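Local coordinates for protein putative mandelate racemase (Bordetella bronchiseptica, PDB 3OZY) that binds magnesium in an enolase-superfamily beta-alpha barrel and probably acts on a sugar-derived acid, although its reaction is not established, at residues D67-Q72 with A105-V110; R137-Y142 with L318-P323; S145-L150 with D331-D336; A183-M188 with I198-N203; E236-L241 with I250-N255. All coordinates share one frame; numbering follows the deposited sequence.

Contact 1: residues D67-Q72 with A105-V110; sequences DVIGPQ and AAMSGV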
# COMPACT_ATOMS: atom_id res chain seq x y z
N ASP A 67 -4.27 -15.63 -7.56
CA ASP A 67 -4.61 -16.39 -6.36
C ASP A 67 -5.24 -15.58 -5.23
O ASP A 67 -5.73 -16.16 -4.25
CB ASP A 67 -3.36 -17.12 -5.86
CG ASP A 67 -2.76 -18.03 -6.90
OD1 ASP A 67 -3.46 -18.96 -7.35
OD2 ASP A 67 -1.60 -17.81 -7.30
N VAL A 68 -5.22 -14.26 -5.34
CA VAL A 68 -5.90 -13.42 -4.36
C VAL A 68 -7.12 -12.78 -5.02
O VAL A 68 -8.25 -12.96 -4.56
CB VAL A 68 -4.97 -12.35 -3.75
CG1 VAL A 68 -5.72 -11.51 -2.72
CG2 VAL A 68 -3.77 -13.02 -3.08
N ILE A 69 -6.91 -12.06 -6.11
CA ILE A 69 -8.01 -11.44 -6.83
C ILE A 69 -8.82 -12.47 -7.64
O ILE A 69 -10.05 -12.49 -7.58
CB ILE A 69 -7.49 -10.33 -7.75
CG1 ILE A 69 -6.85 -9.22 -6.92
CG2 ILE A 69 -8.61 -9.81 -8.64
CD1 ILE A 69 -5.97 -8.26 -7.73
N GLY A 70 -8.12 -13.33 -8.38
CA GLY A 70 -8.74 -14.30 -9.26
C GLY A 70 -9.92 -15.07 -8.68
O GLY A 70 -10.99 -15.13 -9.29
N PRO A 71 -9.73 -15.67 -7.49
CA PRO A 71 -10.81 -16.46 -6.90
C PRO A 71 -12.10 -15.66 -6.66
O PRO A 71 -13.17 -16.26 -6.64
CB PRO A 71 -10.21 -16.93 -5.57
CG PRO A 71 -8.74 -17.03 -5.88
CD PRO A 71 -8.46 -15.83 -6.75
N GLN A 72 -12.00 -14.35 -6.50
CA GLN A 72 -13.19 -13.52 -6.33
C GLN A 72 -13.94 -13.30 -7.64
O GLN A 72 -15.08 -12.83 -7.63
CB GLN A 72 -12.82 -12.15 -5.75
CG GLN A 72 -12.12 -12.22 -4.41
CD GLN A 72 -12.98 -12.88 -3.35
OE1 GLN A 72 -14.18 -12.58 -3.22
NE2 GLN A 72 -12.39 -13.77 -2.57
N ALA A 105 -2.46 -1.96 -7.74
CA ALA A 105 -1.97 -2.08 -9.11
C ALA A 105 -2.46 -3.39 -9.74
O ALA A 105 -2.95 -3.40 -10.87
CB ALA A 105 -0.44 -1.98 -9.15
N ALA A 106 -2.36 -4.48 -8.99
CA ALA A 106 -2.89 -5.77 -9.46
C ALA A 106 -4.37 -5.68 -9.85
O ALA A 106 -4.78 -6.14 -10.93
CB ALA A 106 -2.66 -6.86 -8.40
N MET A 107 -5.18 -5.06 -8.99
CA MET A 107 -6.60 -4.85 -9.28
C MET A 107 -6.78 -4.07 -10.56
O MET A 107 -7.73 -4.28 -11.32
CB MET A 107 -7.28 -4.03 -8.18
CG MET A 107 -7.62 -4.75 -6.91
SD MET A 107 -8.63 -3.67 -5.88
CE MET A 107 -10.15 -3.58 -6.83
N SER A 108 -5.88 -3.11 -10.76
CA SER A 108 -5.95 -2.23 -11.92
C SER A 108 -5.79 -3.00 -13.22
O SER A 108 -6.50 -2.75 -14.19
CB SER A 108 -4.87 -1.16 -11.85
OG SER A 108 -4.97 -0.39 -10.67
N GLY A 109 -4.84 -3.93 -13.24
CA GLY A 109 -4.59 -4.76 -14.41
C GLY A 109 -5.81 -5.61 -14.75
O GLY A 109 -6.19 -5.75 -15.92
N VAL A 110 -6.43 -6.16 -13.71
CA VAL A 110 -7.63 -6.98 -13.88
C VAL A 110 -8.82 -6.12 -14.34
O VAL A 110 -9.57 -6.51 -15.25
CB VAL A 110 -7.97 -7.72 -12.58
CG1 VAL A 110 -9.36 -8.38 -12.65
CG2 VAL A 110 -6.87 -8.75 -12.27
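Ile69 supplies every contact from helix 58-73 in this pair: its CD1 methyl reaches Ala106 and Met107 on the facing helix, while its CG2 methyl turns to Val110. The longer branch of Ile69 carries CD1 to 3.7 Å from Ala106 CB, and the same methyl lies 3.5 Å from the backbone N of Met107, against the backbone of the helix. The CG atom of Met107 flanks Ile69 CD1 at 4.0 Å, so that one methyl is received by both a short side chain and the root of a long one. Residues 67-72 and 105-110 belong to the helices 58-73 and 102-122 of the N-terminal capping domain of the mandelate racemase family, and the axes of the two short segments pass 10.5 Å apart at -42°. Val110 comes next along the helix. With CG2 of Ile69 anti to its own backbone N, that branch meets Val110 CG2 at 4.2 Å, the two side chains sliding past each other in opposite directions. The contact is purely apolar and buried. Ala106 and Val110 also touch Ile65 one turn earlier on helix 58-73, whereas Met107 leans on Trp85, Val88 and Val93 of helix 81-97.

Contact 2: residues R137-Y142 with L318-P323; sequences RGVRAY and LVAASP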
# COMPACT_ATOMS: atom_id res chain seq x y z
N ARG A 137 -9.86 15.59 -32.51
CA ARG A 137 -8.76 15.69 -33.48
C ARG A 137 -7.53 14.89 -33.07
O ARG A 137 -6.61 14.70 -33.87
CB ARG A 137 -8.35 17.15 -33.68
CG ARG A 137 -9.48 18.08 -34.11
CD ARG A 137 -9.91 17.80 -35.54
NE ARG A 137 -10.96 18.73 -35.97
CZ ARG A 137 -12.26 18.51 -35.81
NH1 ARG A 137 -12.68 17.40 -35.22
NH2 ARG A 137 -13.14 19.40 -36.23
N GLY A 138 -7.51 14.42 -31.83
CA GLY A 138 -6.36 13.72 -31.30
C GLY A 138 -5.88 14.30 -29.98
O GLY A 138 -6.34 15.37 -29.57
N VAL A 139 -4.94 13.61 -29.37
CA VAL A 139 -4.47 13.90 -28.02
C VAL A 139 -3.01 14.34 -28.03
O VAL A 139 -2.14 13.60 -28.50
CB VAL A 139 -4.64 12.63 -27.14
CG1 VAL A 139 -3.96 12.79 -25.79
CG2 VAL A 139 -6.12 12.29 -26.98
N ARG A 140 -2.73 15.53 -27.51
CA ARG A 140 -1.35 16.02 -27.46
C ARG A 140 -0.49 15.18 -26.53
O ARG A 140 -0.83 14.99 -25.35
CB ARG A 140 -1.32 17.48 -27.02
CG ARG A 140 0.08 18.05 -27.01
CD ARG A 140 0.15 19.29 -26.15
NE ARG A 140 1.31 20.09 -26.47
CZ ARG A 140 1.54 21.28 -25.95
NH1 ARG A 140 0.68 21.79 -25.08
NH2 ARG A 140 2.63 21.97 -26.29
N ALA A 141 0.62 14.67 -27.06
CA ALA A 141 1.53 13.79 -26.31
C ALA A 141 2.81 14.51 -25.92
O ALA A 141 3.19 15.53 -26.51
CB ALA A 141 1.86 12.55 -27.13
N TYR A 142 3.49 13.97 -24.91
CA TYR A 142 4.82 14.43 -24.58
C TYR A 142 5.78 13.27 -24.53
O TYR A 142 5.40 12.15 -24.19
CB TYR A 142 4.84 15.22 -23.26
CG TYR A 142 4.69 14.44 -21.96
CD1 TYR A 142 5.80 13.86 -21.34
CD2 TYR A 142 3.46 14.37 -21.30
CE1 TYR A 142 5.69 13.21 -20.11
CE2 TYR A 142 3.33 13.70 -20.08
CZ TYR A 142 4.45 13.13 -19.49
OH TYR A 142 4.35 12.48 -18.27
N LEU A 318 -9.21 6.82 -22.01
CA LEU A 318 -9.81 7.73 -21.04
C LEU A 318 -9.45 9.18 -21.35
O LEU A 318 -10.31 10.06 -21.29
CB LEU A 318 -9.38 7.39 -19.62
CG LEU A 318 -10.16 6.27 -18.97
CD1 LEU A 318 -10.06 4.95 -19.75
CD2 LEU A 318 -9.70 6.07 -17.53
N VAL A 319 -8.19 9.43 -21.67
CA VAL A 319 -7.74 10.78 -21.97
C VAL A 319 -8.47 11.34 -23.20
O VAL A 319 -8.89 12.50 -23.20
CB VAL A 319 -6.21 10.83 -22.15
CG1 VAL A 319 -5.75 12.15 -22.75
CG2 VAL A 319 -5.55 10.57 -20.79
N ALA A 320 -8.63 10.51 -24.22
CA ALA A 320 -9.32 10.95 -25.43
C ALA A 320 -10.76 11.39 -25.13
O ALA A 320 -11.29 12.30 -25.77
CB ALA A 320 -9.31 9.85 -26.48
N ALA A 321 -11.38 10.73 -24.15
CA ALA A 321 -12.77 10.98 -23.78
C ALA A 321 -12.94 12.12 -22.77
O ALA A 321 -14.06 12.58 -22.54
CB ALA A 321 -13.39 9.70 -23.22
N SER A 322 -11.83 12.57 -22.20
CA SER A 322 -11.87 13.55 -21.11
C SER A 322 -11.64 14.99 -21.56
O SER A 322 -10.76 15.25 -22.38
CB SER A 322 -10.83 13.19 -20.05
OG SER A 322 -10.66 14.27 -19.14
N PRO A 323 -12.41 15.94 -21.01
CA PRO A 323 -12.22 17.36 -21.33
C PRO A 323 -10.95 17.98 -20.72
O PRO A 323 -10.65 19.14 -21.00
CB PRO A 323 -13.46 18.02 -20.72
CG PRO A 323 -13.81 17.14 -19.60
CD PRO A 323 -13.57 15.74 -20.13
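Val139, at the start of the first strand of the beta-alpha barrel, packs against Val319 and Ala320 in the last turn of helix 309-321, a case of a barrel strand covered on its outer side by a helix from far along the sequence. All direct contacts between 137-142 and 318-323 are apolar, and the three residues that make them are buried. The two branches of Val139 divide the work: CG1, anti to the backbone N (chi1 170°), faces Val319, and CG2, beside that N, faces Ala320. Val139 and Val319 meet at an oblique angle, each offering the same branch to the other. Backbone hydrogen bonds serve the helix itself and the sheet, not the junction between the two segments. On the helix side, Ser322 N reaches Val319 O at 3.1 Å as the helix runs out; on the strand side, Val139 pairs with Val353 and Arg140 with Phe328. That last residue, on strand 328-331, also touches both valines and so widens the same apolar patch. The closest pair is Val139 CG1 with Val319 CG1 at 3.6 Å, while Val139 CG2 lies 3.8 Å from Ala320 CA and 4.0 Å from Ala320 CB.

Contact 3: residues S145-L150 with D331-D336; sequences SIYWDL and DITHND. With ACY (acetic acid), chain I; ACY (acetic acid), chain H.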
# COMPACT_ATOMS: atom_id res chain seq x y z
N SER A 145 11.18 10.03 -21.23
CA SER A 145 11.64 11.34 -20.78
C SER A 145 13.12 11.44 -21.15
O SER A 145 13.72 10.46 -21.58
CB SER A 145 11.56 11.46 -19.26
OG SER A 145 10.22 11.51 -18.80
N ILE A 146 13.69 12.62 -20.94
CA ILE A 146 15.13 12.85 -20.98
C ILE A 146 15.63 12.57 -19.57
O ILE A 146 15.14 13.18 -18.61
CB ILE A 146 15.42 14.31 -21.39
CG1 ILE A 146 14.86 14.56 -22.79
CG2 ILE A 146 16.91 14.61 -21.32
CD1 ILE A 146 14.79 16.02 -23.20
N TYR A 147 16.54 11.61 -19.42
CA TYR A 147 16.92 11.11 -18.10
C TYR A 147 18.19 11.78 -17.54
O TYR A 147 18.70 12.75 -18.11
CB TYR A 147 17.03 9.57 -18.13
CG TYR A 147 15.68 8.89 -17.96
CD1 TYR A 147 14.74 8.90 -18.98
CD2 TYR A 147 15.33 8.26 -16.76
CE1 TYR A 147 13.49 8.30 -18.83
CE2 TYR A 147 14.08 7.66 -16.60
CZ TYR A 147 13.17 7.68 -17.64
OH TYR A 147 11.93 7.09 -17.49
N TRP A 148 18.66 11.28 -16.40
CA TRP A 148 19.88 11.77 -15.78
C TRP A 148 21.10 11.47 -16.67
O TRP A 148 20.98 10.87 -17.73
CB TRP A 148 20.08 11.09 -14.43
CG TRP A 148 19.10 11.48 -13.35
CD1 TRP A 148 18.11 12.43 -13.42
CD2 TRP A 148 19.04 10.92 -12.05
NE1 TRP A 148 17.43 12.48 -12.21
CE2 TRP A 148 17.99 11.56 -11.36
CE3 TRP A 148 19.77 9.93 -11.39
CZ2 TRP A 148 17.66 11.25 -10.04
CZ3 TRP A 148 19.44 9.62 -10.09
CH2 TRP A 148 18.40 10.28 -9.42
N ASP A 149 22.27 11.89 -16.20
CA ASP A 149 23.55 11.55 -16.84
C ASP A 149 23.81 12.27 -18.17
O ASP A 149 24.54 11.76 -19.02
CB ASP A 149 23.67 10.03 -17.02
CG ASP A 149 23.46 9.27 -15.72
OD1 ASP A 149 24.25 9.46 -14.78
OD2 ASP A 149 22.48 8.50 -15.63
N LEU A 150 23.23 13.45 -18.34
CA LEU A 150 23.48 14.26 -19.53
C LEU A 150 24.09 15.60 -19.16
O LEU A 150 23.85 16.14 -18.08
CB LEU A 150 22.18 14.52 -20.28
CG LEU A 150 21.41 13.29 -20.76
CD1 LEU A 150 20.18 13.73 -21.50
CD2 LEU A 150 22.27 12.41 -21.65
N ASP A 331 6.17 7.00 -23.46
CA ASP A 331 7.50 6.42 -23.22
C ASP A 331 8.29 6.34 -24.52
O ASP A 331 7.91 5.59 -25.43
CB ASP A 331 7.28 5.01 -22.65
CG ASP A 331 8.56 4.25 -22.30
OD1 ASP A 331 9.68 4.70 -22.60
OD2 ASP A 331 8.41 3.16 -21.70
N ILE A 332 9.40 7.08 -24.59
CA ILE A 332 10.28 7.05 -25.78
C ILE A 332 11.60 6.34 -25.52
O ILE A 332 12.50 6.35 -26.37
CB ILE A 332 10.51 8.45 -26.41
CG1 ILE A 332 10.99 9.50 -25.38
CG2 ILE A 332 9.24 8.93 -27.09
CD1 ILE A 332 12.26 9.16 -24.61
N THR A 333 11.74 5.73 -24.35
CA THR A 333 12.96 5.00 -24.01
C THR A 333 12.94 3.62 -24.68
O THR A 333 11.92 3.20 -25.23
CB THR A 333 13.15 4.86 -22.47
OG1 THR A 333 12.20 3.92 -21.94
CG2 THR A 333 12.97 6.20 -21.79
N HIS A 334 14.05 2.90 -24.61
CA HIS A 334 14.10 1.57 -25.22
C HIS A 334 13.16 0.61 -24.50
O HIS A 334 13.37 0.29 -23.33
CB HIS A 334 15.52 1.01 -25.19
CG HIS A 334 15.63 -0.30 -25.88
ND1 HIS A 334 16.16 -0.44 -27.14
CD2 HIS A 334 15.23 -1.54 -25.50
CE1 HIS A 334 16.09 -1.71 -27.51
NE2 HIS A 334 15.54 -2.40 -26.52
N ASN A 335 12.15 0.11 -25.20
CA ASN A 335 11.13 -0.71 -24.56
C ASN A 335 10.38 -1.55 -25.57
O ASN A 335 9.48 -1.06 -26.25
CB ASN A 335 10.16 0.20 -23.79
CG ASN A 335 9.18 -0.57 -22.95
OD1 ASN A 335 9.11 -1.80 -23.02
ND2 ASN A 335 8.41 0.15 -22.14
N ASP A 336 10.74 -2.83 -25.66
CA ASP A 336 10.07 -3.73 -26.59
C ASP A 336 8.58 -3.87 -26.29
O ASP A 336 7.79 -4.21 -27.18
CB ASP A 336 10.71 -5.12 -26.58
CG ASP A 336 12.11 -5.13 -27.15
OD1 ASP A 336 12.47 -4.20 -27.92
OD2 ASP A 336 12.84 -6.09 -26.82
C ACY I . 11.02 6.26 -14.11
O ACY I . 11.39 7.31 -13.57
OXT ACY I . 11.19 6.00 -15.32
CH3 ACY I . 10.34 5.21 -13.27
C ACY H . 22.32 14.32 -13.32
O ACY H . 22.03 14.12 -12.11
OXT ACY H . 23.06 13.56 -13.97
CH3 ACY H . 21.76 15.53 -14.00
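Tyr147 and Thr333 cross at about a right angle, the CG2 methyl of Thr333 coming obliquely to the ring at 3.7 Å from Tyr147 CE1. Beside them Ile332 sends its CD1 methyl over the backbone of Ser145, 3.6 Å from Ser145 O. CG1 of Ile332 sits between its backbone N and carbonyl carbon (chi1 52°), which helps direct CD1 at Ser145. Thr333 is held in its orientation by Asp331: OD1 takes the backbone N of Thr333 at 2.9 Å, closing an Asx turn, and also the Thr333 OG1 hydroxyl at 2.7 Å on its syn side. The other oxygen, Asp331 OD2, accepts Asn335 ND2 at 3.0 Å from above the carboxylate plane and is bridged to Arg33. Tyr147 OH donates a 2.5 Å bond to OXT of an acetic acid molecule, probably from the crystallisation liquor, which lies at the ring edge and is also bound by Ser25, Lys30 and Lys173. The segments span the C-terminal ends of adjacent parallel strands 139-146 and 328-331, where enolase-superfamily active sites lie, the Ser145 side chain about 7 Å from magnesium; Ile332 touches Trp162 of helix 152-164 and Tyr147 rests on Lys173 of strand 169-173.

Contact 4: residues A183-M188 with I198-N203; sequences ANLRAM and ILVDAN. With MG (magnesium ion), chain C; ACY (acetic acid), chain I.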
# COMPACT_ATOMS: atom_id res chain seq x y z
N ALA A 183 21.00 23.77 -15.16
CA ALA A 183 21.76 24.09 -16.37
C ALA A 183 21.15 23.37 -17.57
O ALA A 183 21.06 23.94 -18.66
CB ALA A 183 23.22 23.71 -16.19
N ASN A 184 20.71 22.13 -17.38
CA ASN A 184 20.06 21.38 -18.44
C ASN A 184 18.79 22.08 -18.91
O ASN A 184 18.56 22.25 -20.11
CB ASN A 184 19.72 19.96 -17.97
CG ASN A 184 20.94 19.10 -17.79
OD1 ASN A 184 22.06 19.52 -18.09
ND2 ASN A 184 20.73 17.88 -17.32
N LEU A 185 17.96 22.48 -17.96
CA LEU A 185 16.71 23.17 -18.29
C LEU A 185 16.94 24.47 -19.02
O LEU A 185 16.25 24.78 -19.99
CB LEU A 185 15.90 23.45 -17.02
CG LEU A 185 15.12 22.28 -16.44
CD1 LEU A 185 14.59 22.68 -15.08
CD2 LEU A 185 13.98 21.87 -17.37
N ARG A 186 17.91 25.25 -18.56
CA ARG A 186 18.20 26.52 -19.22
C ARG A 186 18.64 26.28 -20.66
O ARG A 186 18.21 26.98 -21.57
CB ARG A 186 19.24 27.34 -18.44
CG ARG A 186 18.72 27.84 -17.10
CD ARG A 186 19.69 28.84 -16.48
NE ARG A 186 19.52 28.94 -15.03
CZ ARG A 186 20.30 28.31 -14.15
NH1 ARG A 186 21.28 27.53 -14.57
NH2 ARG A 186 20.08 28.45 -12.85
N ALA A 187 19.48 25.27 -20.89
CA ALA A 187 19.95 24.97 -22.24
C ALA A 187 18.81 24.47 -23.11
O ALA A 187 18.69 24.83 -24.28
CB ALA A 187 21.08 23.95 -22.19
N MET A 188 17.96 23.62 -22.54
CA MET A 188 16.80 23.10 -23.25
C MET A 188 15.86 24.20 -23.72
O MET A 188 15.46 24.24 -24.88
CB MET A 188 16.04 22.08 -22.38
CG MET A 188 16.79 20.76 -22.22
SD MET A 188 16.20 19.81 -20.81
CE MET A 188 14.55 19.38 -21.36
N ILE A 198 8.00 22.14 -21.53
CA ILE A 198 9.01 21.36 -20.83
C ILE A 198 8.49 21.02 -19.45
O ILE A 198 8.16 21.91 -18.65
CB ILE A 198 10.36 22.13 -20.74
CG1 ILE A 198 10.90 22.44 -22.14
CG2 ILE A 198 11.38 21.33 -19.94
CD1 ILE A 198 12.12 23.35 -22.14
N LEU A 199 8.41 19.72 -19.18
CA LEU A 199 7.94 19.17 -17.91
C LEU A 199 9.15 18.66 -17.15
O LEU A 199 10.15 18.28 -17.76
CB LEU A 199 7.01 17.99 -18.18
CG LEU A 199 5.64 18.26 -18.81
CD1 LEU A 199 5.68 19.08 -20.09
CD2 LEU A 199 4.96 16.92 -19.05
N VAL A 200 9.08 18.66 -15.82
CA VAL A 200 10.19 18.20 -14.98
C VAL A 200 9.66 17.17 -13.98
O VAL A 200 8.51 17.30 -13.51
CB VAL A 200 10.83 19.40 -14.25
CG1 VAL A 200 11.75 18.95 -13.14
CG2 VAL A 200 11.58 20.29 -15.25
N ASP A 201 10.46 16.16 -13.66
CA ASP A 201 10.04 15.06 -12.80
C ASP A 201 11.20 14.67 -11.89
O ASP A 201 12.24 14.22 -12.38
CB ASP A 201 9.61 13.88 -13.68
CG ASP A 201 9.12 12.68 -12.90
OD1 ASP A 201 9.26 12.63 -11.66
OD2 ASP A 201 8.61 11.75 -13.57
N ALA A 202 11.02 14.87 -10.58
CA ALA A 202 12.07 14.61 -9.60
C ALA A 202 11.99 13.22 -8.96
O ALA A 202 12.85 12.89 -8.16
CB ALA A 202 12.08 15.69 -8.52
N ASN A 203 10.98 12.43 -9.28
CA ASN A 203 10.86 11.09 -8.70
C ASN A 203 11.03 11.08 -7.17
O ASN A 203 11.68 10.19 -6.61
CB ASN A 203 11.85 10.11 -9.34
CG ASN A 203 11.43 9.68 -10.72
OD1 ASN A 203 11.84 10.28 -11.72
ND2 ASN A 203 10.61 8.64 -10.79
MG MG C . 6.96 10.21 -13.01
C ACY I . 11.02 6.26 -14.11
O ACY I . 11.39 7.31 -13.57
OXT ACY I . 11.19 6.00 -15.32
CH3 ACY I . 10.34 5.21 -13.27
O HOH W 1 7.80 10.57 -10.99
O HOH W 2 8.46 8.39 -12.83
O HOH W 3 6.67 9.44 -15.23
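Asp201 OD2 is gripped from two directions at least: it binds the magnesium ion at 2.3 Å and accepts a hydrogen bond from Lys173. The partner oxygen, Asp201 OD1, accepts a hydrogen bond from a metal-bound water at 2.6 Å and another from the backbone N of Asn203 at 2.9 Å, the latter closing an Asx turn that ties the carboxylate to the bend after the strand. With CG anti to the backbone N (chi1 -179°), the carboxylate is directed into the barrel, and Glu227 and Glu254 complete the protein ligands of the metal. Asn203 ND2 donates to a second metal-bound water at 3.0 Å and weakly to an acetic acid molecule, probably from the crystallisation liquor, while Asn203 O is bonded by Arg95 of the second subunit. The opposite side of strand 197-201 is apolar. Here the strand and helix 178-192 form the second half of a beta-alpha-beta crossover of the barrel, running nearly antiparallel at 168° with the axes of the short segments 10.6 Å apart. In the conformer described, one of two modelled for Leu185, CD2 lies 3.6 Å from Val200 CG2 and 3.7 Å from Ile198 CG2; the Leu185 side chain slides past that of Ile198 in the opposite direction and crosses Val200 at a slant. Met188, one turn on, bends at chi3 so that its CE methyl comes to 4.0 Å from Ile198 CG2. Leu185 and Val200 also share Leu218 of helix 208-220, and Leu172 of strand 169-173 touches both Leu185 and Met188.

Contact 5: residues E236-L241 with I250-N255; sequences EGHRIL and IATGEN. With MG (magnesium ion), chain C.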
# COMPACT_ATOMS: atom_id res chain seq x y z
N GLU A 236 1.75 18.16 2.90
CA GLU A 236 1.94 19.56 3.24
C GLU A 236 3.04 20.24 2.42
O GLU A 236 2.92 21.40 2.03
CB GLU A 236 2.21 19.70 4.75
CG GLU A 236 2.67 21.08 5.23
CD GLU A 236 1.61 22.17 5.14
OE1 GLU A 236 0.50 21.90 4.63
OE2 GLU A 236 1.90 23.30 5.57
N GLY A 237 4.12 19.50 2.14
CA GLY A 237 5.18 20.04 1.30
C GLY A 237 4.67 20.44 -0.07
O GLY A 237 5.10 21.46 -0.63
N HIS A 238 3.77 19.64 -0.63
CA HIS A 238 3.21 19.96 -1.94
C HIS A 238 2.34 21.21 -1.86
O HIS A 238 2.33 22.04 -2.77
CB HIS A 238 2.41 18.77 -2.48
CG HIS A 238 3.26 17.59 -2.91
ND1 HIS A 238 3.77 16.68 -2.01
CD2 HIS A 238 3.64 17.17 -4.14
CE1 HIS A 238 4.44 15.75 -2.67
NE2 HIS A 238 4.37 16.02 -3.96
N ARG A 239 1.60 21.35 -0.76
CA ARG A 239 0.82 22.57 -0.55
C ARG A 239 1.74 23.79 -0.52
O ARG A 239 1.44 24.82 -1.12
CB ARG A 239 -0.02 22.50 0.73
CG ARG A 239 -0.93 23.73 0.89
CD ARG A 239 -1.47 23.88 2.32
NE ARG A 239 -0.41 24.24 3.25
CZ ARG A 239 0.18 25.43 3.29
NH1 ARG A 239 -0.19 26.40 2.46
NH2 ARG A 239 1.15 25.65 4.18
N ILE A 240 2.86 23.67 0.19
CA ILE A 240 3.82 24.77 0.27
C ILE A 240 4.30 25.18 -1.12
O ILE A 240 4.38 26.37 -1.44
CB ILE A 240 4.99 24.39 1.19
CG1 ILE A 240 4.48 24.29 2.64
CG2 ILE A 240 6.12 25.43 1.09
CD1 ILE A 240 5.45 23.64 3.60
N LEU A 241 4.61 24.20 -1.96
CA LEU A 241 5.06 24.51 -3.33
C LEU A 241 3.96 25.20 -4.13
O LEU A 241 4.19 26.21 -4.79
CB LEU A 241 5.51 23.24 -4.05
CG LEU A 241 6.74 22.55 -3.48
CD1 LEU A 241 6.97 21.20 -4.16
CD2 LEU A 241 7.96 23.46 -3.65
N ILE A 250 1.95 21.83 -9.88
CA ILE A 250 2.48 20.78 -9.02
C ILE A 250 1.74 19.48 -9.36
O ILE A 250 0.51 19.40 -9.24
CB ILE A 250 2.33 21.14 -7.53
CG1 ILE A 250 3.02 22.49 -7.24
CG2 ILE A 250 2.89 20.04 -6.62
CD1 ILE A 250 4.47 22.57 -7.70
N ALA A 251 2.49 18.47 -9.81
CA ALA A 251 1.92 17.22 -10.31
C ALA A 251 2.42 16.03 -9.52
O ALA A 251 3.60 15.95 -9.19
CB ALA A 251 2.30 17.05 -11.79
N THR A 252 1.53 15.09 -9.23
CA THR A 252 1.94 13.83 -8.64
C THR A 252 0.83 12.81 -8.85
O THR A 252 -0.32 13.17 -9.10
CB THR A 252 2.32 13.97 -7.14
OG1 THR A 252 2.89 12.73 -6.69
CG2 THR A 252 1.10 14.36 -6.27
N GLY A 253 1.17 11.53 -8.79
CA GLY A 253 0.13 10.52 -8.79
C GLY A 253 0.50 9.11 -9.18
O GLY A 253 -0.27 8.19 -8.89
N GLU A 254 1.64 8.90 -9.83
CA GLU A 254 1.97 7.53 -10.22
C GLU A 254 2.15 6.61 -9.01
O GLU A 254 1.97 5.40 -9.13
CB GLU A 254 3.20 7.47 -11.12
CG GLU A 254 4.51 7.63 -10.39
CD GLU A 254 5.62 7.95 -11.35
OE1 GLU A 254 6.62 7.22 -11.36
OE2 GLU A 254 5.48 8.94 -12.09
N ASN A 255 2.47 7.19 -7.86
CA ASN A 255 2.72 6.38 -6.67
C ASN A 255 1.69 6.59 -5.56
O ASN A 255 1.90 6.17 -4.42
CB ASN A 255 4.16 6.57 -6.19
CG ASN A 255 5.15 5.90 -7.12
OD1 ASN A 255 5.01 4.72 -7.43
ND2 ASN A 255 6.12 6.66 -7.61
MG MG C . 6.96 10.21 -13.01
O HOH W 4 5.06 13.62 -5.17
O HOH W 2 8.46 8.39 -12.83
O HOH W 1 7.80 10.57 -10.99
O HOH W 3 6.67 9.44 -15.23
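The His238 ring meets Ile250 at its edge, near the ring plane, with CD2 3.9 Å from the CG2 methyl of Ile250. The same ring stands in an edge-to-face pair with Tyr265, and Thr252 CB approaches it obliquely. Its two nitrogens are both engaged: ND1 bonds the carbonyl of Asp234, just before the helix, and a water sits 2.8 Å from His238 NE2 and equally far from Thr252 OG1, linking helix to strand. A second flat group lies on the other side of the helix. There the guanidinium of Arg239 holds Glu236 in a two-nitrogen, side-on salt bridge, NE and NH2 each taking one carboxylate oxygen; Arg239 NH2 to Glu236 OE2 is 2.8 Å, and each nitrogen meets its oxygen on the syn side, a little over 30° out of the carboxylate plane. Leu241 completes the apolar contact, its CB 3.9 Å from Ile250 CD1. Beyond the strand, Glu254 starts between its backbone N and carbonyl carbon (chi1 77°) and then extends to place OE2 2.2 Å from the magnesium ion, while its OE1 accepts from a metal-bound water. The contact is the helix-to-strand return of the beta-alpha-beta unit 225-227, 235-242 and 249-252 in the barrel, the axes of segments 236-241 and 250-252 running roughly antiparallel at 152°, and Leu241 also packs on Ala211 and Leu212 of the preceding helix 208-220.

How the contacts relate
From the N terminus, contact 1 closes first, a loop of its own within the capping domain that is complete before the barrel begins. Contacts 2 and 3 then open in turn on strand 139-146 and close only near the end of the barrel, on helix 309-321 and on the loop after strand 328-331; their segments alternate, so the two long loops cross and join the barrel's first strand to its last elements. Contacts 4 and 5 are short local closures, one after the other, nested inside both. Their segments carry Asp201 and Glu254, which bind the same magnesium ion, and contacts 3 and 4 share an acetic acid molecule and touch through Ile146 and Met188.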